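Local coordinates for protein acyltransferase (Actinoplanes teichomyceticus, PDB 4Q38) that transfers long aliphatic acyl chains from acyl-CoA to the amino sugar of teicoplanin-type glycopeptide antibiotics, at residues A70-A75 / I164-Y169. Numbering follows the deposited sequence.
Sequences AEEIVA and IHRRKY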
loop_
_atom_site.group_PDB
_atom_site.type_symbol
_atom_site.label_atom_id
_atom_site.label_comp_id
_atom_site.label_asym_id
_atom_site.label_seq_id
_atom_site.Cartn_x
_atom_site.Cartn_y
_atom_site.Cartn_z
ATOM N N ALA A 70 9.710 1.507 -15.496
ATOM C CA ALA A 70 10.009 2.942 -15.532
ATOM C C ALA A 70 10.105 3.475 -16.968
ATOM O O ALA A 70 9.540 4.534 -17.284
ATOM C CB ALA A 70 11.281 3.245 -14.753
ATOM N N GLU A 71 10.803 2.729 -17.828
ATOM C CA GLU A 71 10.873 3.048 -19.263
ATOM C C GLU A 71 9.480 3.182 -19.834
ATOM O O GLU A 71 9.170 4.159 -20.519
ATOM C CB GLU A 71 11.579 1.939 -20.043
ATOM C CG GLU A 71 13.089 1.927 -19.953
ATOM C CD GLU A 71 13.682 0.705 -20.631
ATOM O OE1 GLU A 71 13.575 0.608 -21.873
ATOM O OE2 GLU A 71 14.242 -0.160 -19.921
ATOM N N GLU A 72 8.646 2.184 -19.557
ATOM C CA GLU A 72 7.283 2.144 -20.072
ATOM C C GLU A 72 6.436 3.285 -19.519
ATOM O O GLU A 72 5.624 3.885 -20.241
ATOM C CB GLU A 72 6.633 0.788 -19.771
ATOM C CG GLU A 72 7.283 -0.379 -20.510
ATOM C CD GLU A 72 6.664 -1.729 -20.182
ATOM O OE1 GLU A 72 5.724 -1.801 -19.355
ATOM O OE2 GLU A 72 7.121 -2.732 -20.767
ATOM N N ILE A 73 6.624 3.581 -18.234
ATOM C CA ILE A 73 5.883 4.656 -17.572
ATOM C C ILE A 73 6.191 6.002 -18.241
ATOM O O ILE A 73 5.282 6.775 -18.555
ATOM C CB ILE A 73 6.204 4.712 -16.055
ATOM C CG1 ILE A 73 5.547 3.530 -15.324
ATOM C CG2 ILE A 73 5.753 6.038 -15.453
ATOM C CD1 ILE A 73 6.248 3.102 -14.043
ATOM N N VAL A 74 7.473 6.263 -18.475
ATOM C CA VAL A 74 7.897 7.520 -19.092
ATOM C C VAL A 74 7.359 7.608 -20.524
ATOM O O VAL A 74 6.857 8.655 -20.948
ATOM C CB VAL A 74 9.434 7.695 -19.040
ATOM C CG1 VAL A 74 9.887 8.907 -19.849
ATOM C CG2 VAL A 74 9.902 7.838 -17.587
ATOM N N ALA A 75 7.423 6.488 -21.239
ATOM C CA ALA A 75 6.999 6.434 -22.638
ATOM C C ALA A 75 5.512 6.734 -22.789
ATOM O O ALA A 75 5.104 7.432 -23.715
ATOM C CB ALA A 75 7.335 5.077 -23.243
ATOM N N ILE A 164 5.096 -5.933 -8.029
ATOM C CA ILE A 164 4.017 -6.858 -7.664
ATOM C C ILE A 164 2.952 -6.941 -8.750
ATOM O O ILE A 164 2.497 -8.030 -9.084
ATOM C CB ILE A 164 3.380 -6.478 -6.303
ATOM C CG1 ILE A 164 4.300 -6.914 -5.142
ATOM C CG2 ILE A 164 1.976 -7.067 -6.160
ATOM C CD1 ILE A 164 4.012 -6.183 -3.840
ATOM N N HIS A 165 2.538 -5.800 -9.300
ATOM C CA HIS A 165 1.540 -5.839 -10.372
ATOM C C HIS A 165 1.975 -6.743 -11.493
ATOM O O HIS A 165 1.201 -7.596 -11.953
ATOM C CB HIS A 165 1.208 -4.444 -10.906
ATOM C CG HIS A 165 0.117 -4.449 -11.953
ATOM N ND1 HIS A 165 0.333 -4.863 -13.214
ATOM C CD2 HIS A 165 -1.226 -4.100 -11.878
ATOM C CE1 HIS A 165 -0.810 -4.781 -13.915
ATOM N NE2 HIS A 165 -1.763 -4.309 -13.101
ATOM N N ARG A 166 3.226 -6.589 -11.920
ATOM C CA ARG A 166 3.748 -7.335 -13.062
ATOM C C ARG A 166 3.892 -8.822 -12.750
ATOM O O ARG A 166 3.588 -9.664 -13.593
ATOM C CB ARG A 166 5.076 -6.749 -13.536
ATOM C CG ARG A 166 5.668 -7.434 -14.765
ATOM C CD ARG A 166 6.950 -6.750 -15.226
ATOM N NE ARG A 166 6.707 -5.382 -15.690
ATOM C CZ ARG A 166 6.412 -5.044 -16.946
ATOM N NH1 ARG A 166 6.301 -5.976 -17.893
ATOM N NH2 ARG A 166 6.219 -3.765 -17.253
ATOM N N ARG A 167 4.346 -9.144 -11.543
ATOM C CA ARG A 167 4.429 -10.553 -11.115
ATOM C C ARG A 167 3.041 -11.197 -11.118
ATOM O O ARG A 167 2.863 -12.319 -11.587
ATOM C CB ARG A 167 5.082 -10.663 -9.722
ATOM C CG ARG A 167 5.294 -12.088 -9.211
ATOM C CD ARG A 167 5.535 -12.118 -7.701
ATOM N NE ARG A 167 6.449 -11.054 -7.273
ATOM C CZ ARG A 167 6.483 -10.508 -6.055
ATOM N NH1 ARG A 167 5.651 -10.904 -5.097
ATOM N NH2 ARG A 167 7.354 -9.543 -5.795
ATOM N N LYS A 168 2.060 -10.468 -10.602
ATOM C CA LYS A 168 0.708 -10.986 -10.427
ATOM C C LYS A 168 -0.080 -11.141 -11.740
ATOM O O LYS A 168 -0.770 -12.150 -11.941
ATOM C CB LYS A 168 -0.055 -10.085 -9.449
ATOM C CG LYS A 168 -1.397 -10.627 -8.994
ATOM C CD LYS A 168 -1.991 -9.750 -7.905
ATOM C CE LYS A 168 -3.324 -10.309 -7.439
ATOM N NZ LYS A 168 -4.010 -9.400 -6.483
ATOM N N TYR A 169 0.022 -10.146 -12.621
ATOM C CA TYR A 169 -0.847 -10.072 -13.798
ATOM C C TYR A 169 -0.146 -10.267 -15.137
ATOM O O TYR A 169 -0.795 -10.596 -16.134
ATOM C CB TYR A 169 -1.610 -8.744 -13.814
ATOM C CG TYR A 169 -2.462 -8.497 -12.589
ATOM C CD1 TYR A 169 -3.642 -9.210 -12.374
ATOM C CD2 TYR A 169 -2.095 -7.534 -11.657
ATOM C CE1 TYR A 169 -4.426 -8.980 -11.256
ATOM C CE2 TYR A 169 -2.868 -7.293 -10.537
ATOM C CZ TYR A 169 -4.030 -8.018 -10.339
ATOM O OH TYR A 169 -4.793 -7.761 -9.226
HETATM O O HOH W 1 6.405 -5.109 -20.544
#
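Glu72 and Arg166 form a salt bridge between two helices of the N-acyltransferase N-terminal domain, distinct from the GNAT-like C-terminal domain whose residues line the CoA pocket. Between segments 70-75 of helix 67-76 and 164-169 of helix 157-169 this pair is the only contact; two long side chains, approaching from opposite directions, reach each other and bury just 66 Å². The close part is a single charged hydrogen bond, Arg166 NH2 to Glu72 OE1 at 2.9 Å, with an N-H...O angle of 140°. Arg166 offers the edge of its guanidinium, and OE1 lies almost exactly in that plane. The carboxylate, by contrast, is turned 61° from the guanidinium and is met from above its own plane, so the two groups do not form the flat, two-pronged pairing. Arg166 leaves its helix with CG anti to the backbone N (chi1 -178°) and bends at chi3, which brings NH2 to Glu72; its NE makes a salt bridge with Asp69 OD2, about one turn earlier on helix 67-76. Tyr124 touches Arg166 and its OH hydrogen-bonds Glu72 OE1, so two bonds grip that oxygen on the better-packed side. On the looser side a water bridges the pair. There Glu72 OE2 stays 3.8 Å from Arg166 NH2, and the water donates to OE2 and accepts from Arg166 NH1 at 2.8 Å.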